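Local coordinates for lipase (PDB 3G7N), which hydrolyses triacylglycerols and related acylglycerol lipids, releasing free fatty acids, as a secreted alkaline lipase, at residues G98-R101 with P102-V106; A170-G173 with T174-G178; S211-E214 with A215-V218; G246-M249 with L250-G253. One frame throughout, in Å; residues are numbered along the deposited sequence.

Contact 1: residues G98-R101 with P102-V106; sequences GVHR and PWSAV
Near the start of helix 97-120, P102 shows how a helix absorbs a residue that cannot donate a backbone hydrogen bond. Its ring takes the place of an N-H toward the preceding turn, with CG 3.2 Å from G98 O and 3.3 Å from V99 O, so the two carbonyls rest on ring carbon. The axis kinks here, but regular bonding resumes at once: W103 N donates to V99 O (3.1 Å) and S104 N to H100 O (2.8 Å). In this lipase of the alpha/beta-hydrolase fold, V99 and W103 lean on helix 133-148 through A136 and I140, and P102 touches T45 of strand 45-52. With the ring cut back to an alanine, the CG contacts to G98 O and V99 O would be lost, and T45 would probably be less well covered. On another flank, H100 carries its CG anti to the backbone N (chi1 177°), which swings the imidazole along the helix until S104 CB sits over one face, 4.2 Å from the ring centroid, in a CH-pi contact offset toward the ring's rim.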
loop_
_atom_site.group_PDB
_atom_site.type_symbol
_atom_site.label_atom_id
_atom_site.label_comp_id
_atom_site.label_asym_id
_atom_site.label_seq_id
_atom_site.Cartn_x
_atom_site.Cartn_y
_atom_site.Cartn_z
ATOM N N GLY A 98 5.898 -13.579 5.112
ATOM C CA GLY A 98 4.939 -13.560 4.013
ATOM C C GLY A 98 4.800 -12.242 3.278
ATOM O O GLY A 98 4.200 -12.210 2.203
ATOM N N VAL A 99 5.342 -11.162 3.838
ATOM C CA VAL A 99 5.430 -9.884 3.124
ATOM C C VAL A 99 6.873 -9.538 2.772
ATOM O O VAL A 99 7.142 -9.072 1.669
ATOM C CB VAL A 99 4.761 -8.749 3.922
ATOM C CG1 VAL A 99 4.892 -7.410 3.190
ATOM C CG2 VAL A 99 3.299 -9.086 4.153
ATOM N N HIS A 100 7.816 -9.760 3.692
ATOM C CA HIS A 100 9.215 -9.523 3.366
ATOM C C HIS A 100 9.694 -10.337 2.182
ATOM O O HIS A 100 10.450 -9.822 1.343
ATOM C CB HIS A 100 10.106 -9.750 4.587
ATOM C CG HIS A 100 11.571 -9.590 4.300
ATOM N ND1 HIS A 100 12.205 -8.366 4.262
ATOM C CD2 HIS A 100 12.475 -10.492 3.867
ATOM C CE1 HIS A 100 13.478 -8.544 3.939
ATOM N NE2 HIS A 100 13.681 -9.836 3.765
ATOM N N ARG A 101 9.301 -11.601 2.110
ATOM C CA ARG A 101 9.779 -12.436 1.022
ATOM C C ARG A 101 9.378 -11.917 -0.366
ATOM O O ARG A 101 10.246 -11.728 -1.226
ATOM C CB ARG A 101 9.380 -13.904 1.219
ATOM C CG ARG A 101 9.953 -14.837 0.174
ATOM C CD ARG A 101 10.028 -16.272 0.722
ATOM N NE ARG A 101 10.316 -17.232 -0.343
ATOM C CZ ARG A 101 9.388 -17.789 -1.113
ATOM N NH1 ARG A 101 8.104 -17.558 -0.877
ATOM N NH2 ARG A 101 9.738 -18.643 -2.067
ATOM N N PRO A 102 8.074 -11.706 -0.608
ATOM C CA PRO A 102 7.707 -11.162 -1.926
ATOM C C PRO A 102 8.299 -9.776 -2.183
ATOM O O PRO A 102 8.760 -9.522 -3.282
ATOM C CB PRO A 102 6.173 -11.122 -1.890
ATOM C CG PRO A 102 5.794 -11.250 -0.428
ATOM C CD PRO A 102 6.892 -12.115 0.166
ATOM N N TRP A 103 8.305 -8.890 -1.188
ATOM C CA TRP A 103 8.911 -7.572 -1.446
ATOM C C TRP A 103 10.392 -7.703 -1.816
ATOM O O TRP A 103 10.871 -7.087 -2.764
ATOM C CB TRP A 103 8.750 -6.623 -0.264
ATOM C CG TRP A 103 9.349 -5.291 -0.556
ATOM C CD1 TRP A 103 10.605 -4.860 -0.186
ATOM C CD2 TRP A 103 8.887 -4.361 -1.545
ATOM N NE1 TRP A 103 10.924 -3.700 -0.856
ATOM C CE2 TRP A 103 9.863 -3.349 -1.657
ATOM C CE3 TRP A 103 7.700 -4.246 -2.299
ATOM C CZ2 TRP A 103 9.740 -2.291 -2.553
ATOM C CZ3 TRP A 103 7.554 -3.166 -3.152
ATOM C CH2 TRP A 103 8.568 -2.184 -3.253
ATOM N N SER A 104 11.136 -8.511 -1.059
ATOM C CA SER A 104 12.569 -8.628 -1.283
ATOM C C SER A 104 12.875 -9.205 -2.654
ATOM O O SER A 104 13.889 -8.857 -3.257
ATOM C CB SER A 104 13.204 -9.477 -0.178
ATOM O OG SER A 104 12.829 -10.833 -0.307
ATOM N N ALA A 105 11.951 -9.982 -3.194
ATOM C CA ALA A 105 12.107 -10.540 -4.541
ATOM C C ALA A 105 12.121 -9.451 -5.614
ATOM O O ALA A 105 12.773 -9.621 -6.645
ATOM C CB ALA A 105 11.033 -11.570 -4.841
ATOM N N VAL A 106 11.357 -8.375 -5.401
ATOM C CA VAL A 106 11.175 -7.334 -6.420
ATOM C C VAL A 106 11.850 -6.027 -6.061
ATOM O O VAL A 106 11.928 -5.124 -6.901
ATOM C CB VAL A 106 9.679 -7.077 -6.727
ATOM C CG1 VAL A 106 9.019 -8.330 -7.320
ATOM C CG2 VAL A 106 8.927 -6.607 -5.474
#

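Contact 2: residues A170-G173 with T174-G178; sequences ADFG and TAQAG
F172 and Q176, one helical turn apart, meet through an amide nitrogen that meets both a carbonyl oxygen and a ring face. Q176 NE2 donates to F172 O at 2.9 Å in an almost straight bond (167°), with the oxygen lying in the plane of the amide. The same NE2 stands 3.4 Å above one face of the F172 ring, displaced toward the rim, and comes within 3.3 Å of F172 CE1, the ring and amide planes being 54° apart. Folding of the glutamine makes this possible: a chain bent at chi2 (-49°) turns the amide back toward the helix, while the phenyl ring is carried toward it by a CG anti to its own nitrogen. With an alanine in its place, F172 O would probably be left with the weak bonds from A175 N and Q176 N, and the ring face would lose its amide cover. On another side, T174 N donates to A170 O at 2.9 Å, and a water links T174 OG1 to D171 OD1, a carboxylate oxygen also bound by Q167. Helix 167-175 forms the crossover of a beta-alpha-beta unit between strands 154-159 and 179-185, and F172 and Q176 both lean on Q147 of helix 133-148.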
loop_
_atom_site.group_PDB
_atom_site.type_symbol
_atom_site.label_atom_id
_atom_site.label_comp_id
_atom_site.label_asym_id
_atom_site.label_seq_id
_atom_site.Cartn_x
_atom_site.Cartn_y
_atom_site.Cartn_z
ATOM N N ALA A 170 6.666 -0.811 13.291
ATOM C CA ALA A 170 5.731 0.285 13.123
ATOM C C ALA A 170 6.397 1.624 13.438
ATOM O O ALA A 170 6.171 2.637 12.770
ATOM C CB ALA A 170 4.481 0.065 13.969
ATOM N N ASP A 171 7.242 1.608 14.467
ATOM C CA ASP A 171 7.956 2.815 14.880
ATOM C C ASP A 171 8.934 3.264 13.803
ATOM O O ASP A 171 9.081 4.458 13.547
ATOM C CB ASP A 171 8.707 2.584 16.197
ATOM C CG ASP A 171 7.775 2.394 17.384
ATOM O OD1 ASP A 171 6.602 2.810 17.301
ATOM O OD2 ASP A 171 8.258 1.953 18.450
ATOM N N PHE A 172 9.587 2.296 13.178
ATOM C CA PHE A 172 10.484 2.584 12.072
ATOM C C PHE A 172 9.734 3.157 10.870
ATOM O O PHE A 172 10.176 4.126 10.253
ATOM C CB PHE A 172 11.282 1.348 11.682
ATOM C CG PHE A 172 12.371 1.618 10.696
ATOM C CD1 PHE A 172 13.395 2.515 11.006
ATOM C CD2 PHE A 172 12.404 0.968 9.476
ATOM C CE1 PHE A 172 14.407 2.771 10.096
ATOM C CE2 PHE A 172 13.418 1.223 8.567
ATOM C CZ PHE A 172 14.464 2.055 8.929
ATOM N N GLY A 173 8.552 2.609 10.580
ATOM C CA GLY A 173 7.736 3.177 9.512
ATOM C C GLY A 173 7.329 4.611 9.831
ATOM O O GLY A 173 7.449 5.501 8.986
ATOM N N THR A 174 6.902 4.851 11.072
ATOM C CA THR A 174 6.510 6.179 11.497
ATOM C C THR A 174 7.671 7.172 11.385
ATOM O O THR A 174 7.456 8.349 11.050
ATOM C CB THR A 174 6.006 6.146 12.944
ATOM O OG1 THR A 174 4.867 5.273 13.018
ATOM C CG2 THR A 174 5.581 7.535 13.415
ATOM N N ALA A 175 8.883 6.683 11.627
ATOM C CA ALA A 175 10.080 7.536 11.628
ATOM C C ALA A 175 10.435 8.064 10.238
ATOM O O ALA A 175 11.154 9.059 10.116
ATOM C CB ALA A 175 11.252 6.801 12.231
ATOM N N GLN A 176 10.025 7.363 9.181
ATOM C CA GLN A 176 10.377 7.801 7.837
ATOM C C GLN A 176 9.727 9.109 7.468
ATOM O O GLN A 176 8.566 9.377 7.769
ATOM C CB GLN A 176 10.028 6.744 6.791
ATOM C CG GLN A 176 10.601 5.403 7.103
ATOM C CD GLN A 176 12.076 5.489 7.434
ATOM O OE1 GLN A 176 12.870 6.008 6.643
ATOM N NE2 GLN A 176 12.443 5.049 8.639
ATOM N N ALA A 177 10.511 9.975 6.834
ATOM C CA ALA A 177 9.934 11.117 6.182
ATOM C C ALA A 177 9.009 10.574 5.096
ATOM O O ALA A 177 9.266 9.517 4.509
ATOM C CB ALA A 177 11.036 12.000 5.572
ATOM N N GLY A 178 7.991 11.344 4.769
ATOM C CA GLY A 178 6.970 10.859 3.842
ATOM C C GLY A 178 5.717 10.442 4.575
ATOM O O GLY A 178 5.748 10.197 5.782
HETATM O O HOH W 1 4.549 4.251 15.439
HETATM O O HOH W 2 6.422 7.518 7.424
#

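Contact 3: residues S211-E214 with A215-V218; sequences SGTE and ASTV
S216 OG is gripped from two directions by the segment before it. S211 N donates to it at 3.0 Å, fairly straight at 159°, and T213 OG1 donates at 2.9 Å, so the hydroxyl oxygen holds a backbone amide and a second hydroxyl together inside the loop. A chi1 of 69° sets S216 OG between its own N and carbonyl carbon, which places it against S211 N and T213 OG1. S211 OG also comes close, 3.1 Å from S216 OG.

The carbonyl of T213 is the second focus. T217 OG1 donates to T213 O at 2.9 Å, approaching at a slant to the carbonyl plane, and S216 N adds a weak bond to the same oxygen. T217 can reach back because its OG1 lies anti to the carbonyl carbon, beside its own backbone N. Residues E214 to T217 form a type I beta turn, closed by T217 N donating to E214 O at 3.1 Å. The result is a compact surface loop in which serine and threonine hydroxyls do much of the bonding to the backbone.

G212, whose N binds S210 OG, comes just after strand 206-210, and the loop hands the chain over to the antiparallel strand 218-219, where V218 pairs with Y209. The extended side chain of E214 touches F8 and P9 at the start of helix 8-23, which T217 also touches through F8, while the T217 backbone bonds to D4.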
loop_
_atom_site.group_PDB
_atom_site.type_symbol
_atom_site.label_atom_id
_atom_site.label_comp_id
_atom_site.label_asym_id
_atom_site.label_seq_id
_atom_site.Cartn_x
_atom_site.Cartn_y
_atom_site.Cartn_z
ATOM N N SER A 211 -17.378 4.419 3.555
ATOM C CA SER A 211 -18.302 3.439 3.012
ATOM C C SER A 211 -18.502 3.666 1.519
ATOM O O SER A 211 -19.483 3.186 0.942
ATOM C CB SER A 211 -19.650 3.493 3.748
ATOM O OG SER A 211 -20.217 4.785 3.678
ATOM N N GLY A 212 -17.508 4.266 0.865
ATOM C CA GLY A 212 -17.478 4.289 -0.595
ATOM C C GLY A 212 -17.793 5.648 -1.193
ATOM O O GLY A 212 -17.828 5.803 -2.405
ATOM N N THR A 213 -18.005 6.640 -0.341
ATOM C CA THR A 213 -18.394 7.972 -0.802
ATOM C C THR A 213 -17.518 9.039 -0.156
ATOM O O THR A 213 -16.979 8.847 0.936
ATOM C CB THR A 213 -19.864 8.301 -0.462
ATOM O OG1 THR A 213 -20.021 8.349 0.957
ATOM C CG2 THR A 213 -20.814 7.274 -1.043
ATOM N N GLU A 214 -17.462 10.215 -0.781
ATOM C CA GLU A 214 -16.721 11.325 -0.224
ATOM C C GLU A 214 -17.288 11.731 1.136
ATOM O O GLU A 214 -16.553 11.943 2.097
ATOM C CB GLU A 214 -16.761 12.514 -1.186
ATOM C CG GLU A 214 -15.941 13.697 -0.718
ATOM C CD GLU A 214 -15.685 14.720 -1.815
ATOM O OE1 GLU A 214 -15.017 14.376 -2.815
ATOM O OE2 GLU A 214 -16.021 15.902 -1.606
ATOM N N ALA A 215 -18.614 11.796 1.213
ATOM C CA ALA A 215 -19.285 12.285 2.416
ATOM C C ALA A 215 -18.997 11.397 3.629
ATOM O O ALA A 215 -18.851 11.892 4.756
ATOM C CB ALA A 215 -20.795 12.391 2.176
ATOM N N SER A 216 -18.803 10.105 3.377
ATOM C CA SER A 216 -18.606 9.135 4.453
ATOM C C SER A 216 -17.153 9.017 4.887
ATOM O O SER A 216 -16.843 8.218 5.746
ATOM C CB SER A 216 -19.122 7.755 4.043
ATOM O OG SER A 216 -18.311 7.177 3.031
ATOM N N THR A 217 -16.255 9.732 4.214
ATOM C CA THR A 217 -14.819 9.579 4.445
ATOM C C THR A 217 -14.350 10.265 5.716
ATOM O O THR A 217 -14.660 11.447 5.945
ATOM C CB THR A 217 -14.006 10.105 3.253
ATOM O OG1 THR A 217 -14.317 9.321 2.101
ATOM C CG2 THR A 217 -12.507 10.008 3.542
ATOM N N VAL A 218 -13.660 9.523 6.572
ATOM C CA VAL A 218 -13.141 10.058 7.798
ATOM C C VAL A 218 -11.635 9.857 7.916
ATOM O O VAL A 218 -11.072 8.918 7.330
ATOM C CB VAL A 218 -13.853 9.464 9.038
ATOM C CG1 VAL A 218 -15.346 9.793 8.995
ATOM C CG2 VAL A 218 -13.655 7.946 9.112
#

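Contact 4: residues G246-M249 with L250-G253; sequences GVVM and LTAG
T251 folds back over V248, and tracing its side chain outward shows how a threonine reinforces a turn. Its CB lies 3.4 Å from V248 O. At the branch, OG1 donates to that same oxygen at 2.7 Å, and CG2 also lies beside V248, 3.5 Å from its O and 3.8 Å from its CG1. A chi1 of 74° puts OG1 between the backbone N and carbonyl carbon of T251, the rotation that brings it onto the V248 carbonyl. OG1 also receives a bond at 3.1 Å from a water, whose oxygen in turn accepts from V248 N, so both polar backbone atoms of V248 are tied to the threonine, one directly and one through solvent.

V248 O takes a further bond from T251 N at 3.0 Å, and two donors of one residue thus share a single carbonyl. Nearby, V247 CG1 and A252 CB make a looser apolar contact at 4.0 Å. On the inner side M249, its chain bent at chi2 and chi3, touches Y22 of helix 8-23 and lies about 7 Å, side chain to side chain, from the nucleophile S132.

The V248 to T251 segment is a type II beta turn, with L250 at the positive-phi third position, a place often taken by glycine, and its N held by S19 OG. It follows the small antiparallel pair of strands 243-244 and 247-248, just beyond the charge-relay residue H241.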
loop_
_atom_site.group_PDB
_atom_site.type_symbol
_atom_site.label_atom_id
_atom_site.label_comp_id
_atom_site.label_asym_id
_atom_site.label_seq_id
_atom_site.Cartn_x
_atom_site.Cartn_y
_atom_site.Cartn_z
ATOM N N GLY A 246 -15.012 3.432 -2.954
ATOM C CA GLY A 246 -15.997 3.481 -4.025
ATOM C C GLY A 246 -15.619 2.655 -5.245
ATOM O O GLY A 246 -16.364 2.609 -6.218
ATOM N N VAL A 247 -14.480 1.963 -5.186
ATOM C CA VAL A 247 -14.006 1.158 -6.314
ATOM C C VAL A 247 -13.995 -0.316 -5.939
ATOM O O VAL A 247 -13.296 -0.715 -4.998
ATOM C CB VAL A 247 -12.571 1.569 -6.705
ATOM C CG1 VAL A 247 -12.077 0.708 -7.861
ATOM C CG2 VAL A 247 -12.501 3.078 -7.026
ATOM N N VAL A 248 -14.719 -1.139 -6.688
ATOM C CA VAL A 248 -14.632 -2.584 -6.537
ATOM C C VAL A 248 -13.490 -3.086 -7.405
ATOM O O VAL A 248 -13.397 -2.758 -8.590
ATOM C CB VAL A 248 -15.955 -3.265 -6.969
ATOM C CG1 VAL A 248 -15.825 -4.778 -7.005
ATOM C CG2 VAL A 248 -17.120 -2.802 -6.072
ATOM N N MET A 249 -12.517 -3.739 -6.784
ATOM C CA MET A 249 -11.338 -4.178 -7.511
ATOM C C MET A 249 -11.711 -4.970 -8.749
ATOM O O MET A 249 -12.607 -5.825 -8.697
ATOM C CB MET A 249 -10.407 -4.989 -6.607
ATOM C CG MET A 249 -9.816 -4.186 -5.452
ATOM S SD MET A 249 -8.818 -2.770 -5.985
ATOM C CE MET A 249 -9.621 -1.418 -5.142
ATOM N N LEU A 250 -10.973 -4.723 -9.833
ATOM C CA LEU A 250 -11.186 -5.298 -11.155
ATOM C C LEU A 250 -12.257 -4.629 -12.001
ATOM O O LEU A 250 -12.328 -4.904 -13.206
ATOM C CB LEU A 250 -11.392 -6.813 -11.110
ATOM C CG LEU A 250 -10.140 -7.638 -10.884
ATOM C CD1 LEU A 250 -10.532 -9.084 -10.553
ATOM C CD2 LEU A 250 -9.239 -7.588 -12.104
ATOM N N THR A 251 -12.978 -3.662 -11.446
ATOM C CA THR A 251 -14.091 -3.057 -12.180
ATOM C C THR A 251 -13.809 -1.635 -12.661
ATOM O O THR A 251 -14.629 -1.030 -13.341
ATOM C CB THR A 251 -15.389 -3.046 -11.354
ATOM O OG1 THR A 251 -15.301 -2.042 -10.346
ATOM C CG2 THR A 251 -15.672 -4.416 -10.749
ATOM N N ALA A 252 -12.682 -1.066 -12.244
ATOM C CA ALA A 252 -12.318 0.284 -12.642
ATOM C C ALA A 252 -11.908 0.394 -14.114
ATOM O O ALA A 252 -11.900 1.498 -14.652
ATOM C CB ALA A 252 -11.218 0.841 -11.737
ATOM N N GLY A 253 -11.471 -0.701 -14.713
ATOM C CA GLY A 253 -10.763 -0.606 -15.998
ATOM C C GLY A 253 -9.415 0.078 -15.862
ATOM O O GLY A 253 -8.752 -0.006 -14.821
HETATM O O HOH W 3 -16.726 -0.011 -8.516
#

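All four contacts are local, yet their chemistry follows their place in the fold. Contacts 1 and 2 lie on helices that pack against the same helix, 133-148, and each combines helical backbone bonds, interrupted at P102 in the first and weakening at the helix end in the second, with ring packing. Contacts 3 and 4 are turns, both brushing helix 8-23, with centres about 16 Å apart, and there threonine hydroxyls join a turn's backbone amides in binding carbonyls. Contact 3 is the most exposed and the most polar, whereas contacts 1, 2 and 4 are partly buried. Contacts 1 and 3 sit on opposite sides of the chain's centre, as do 2 and 4.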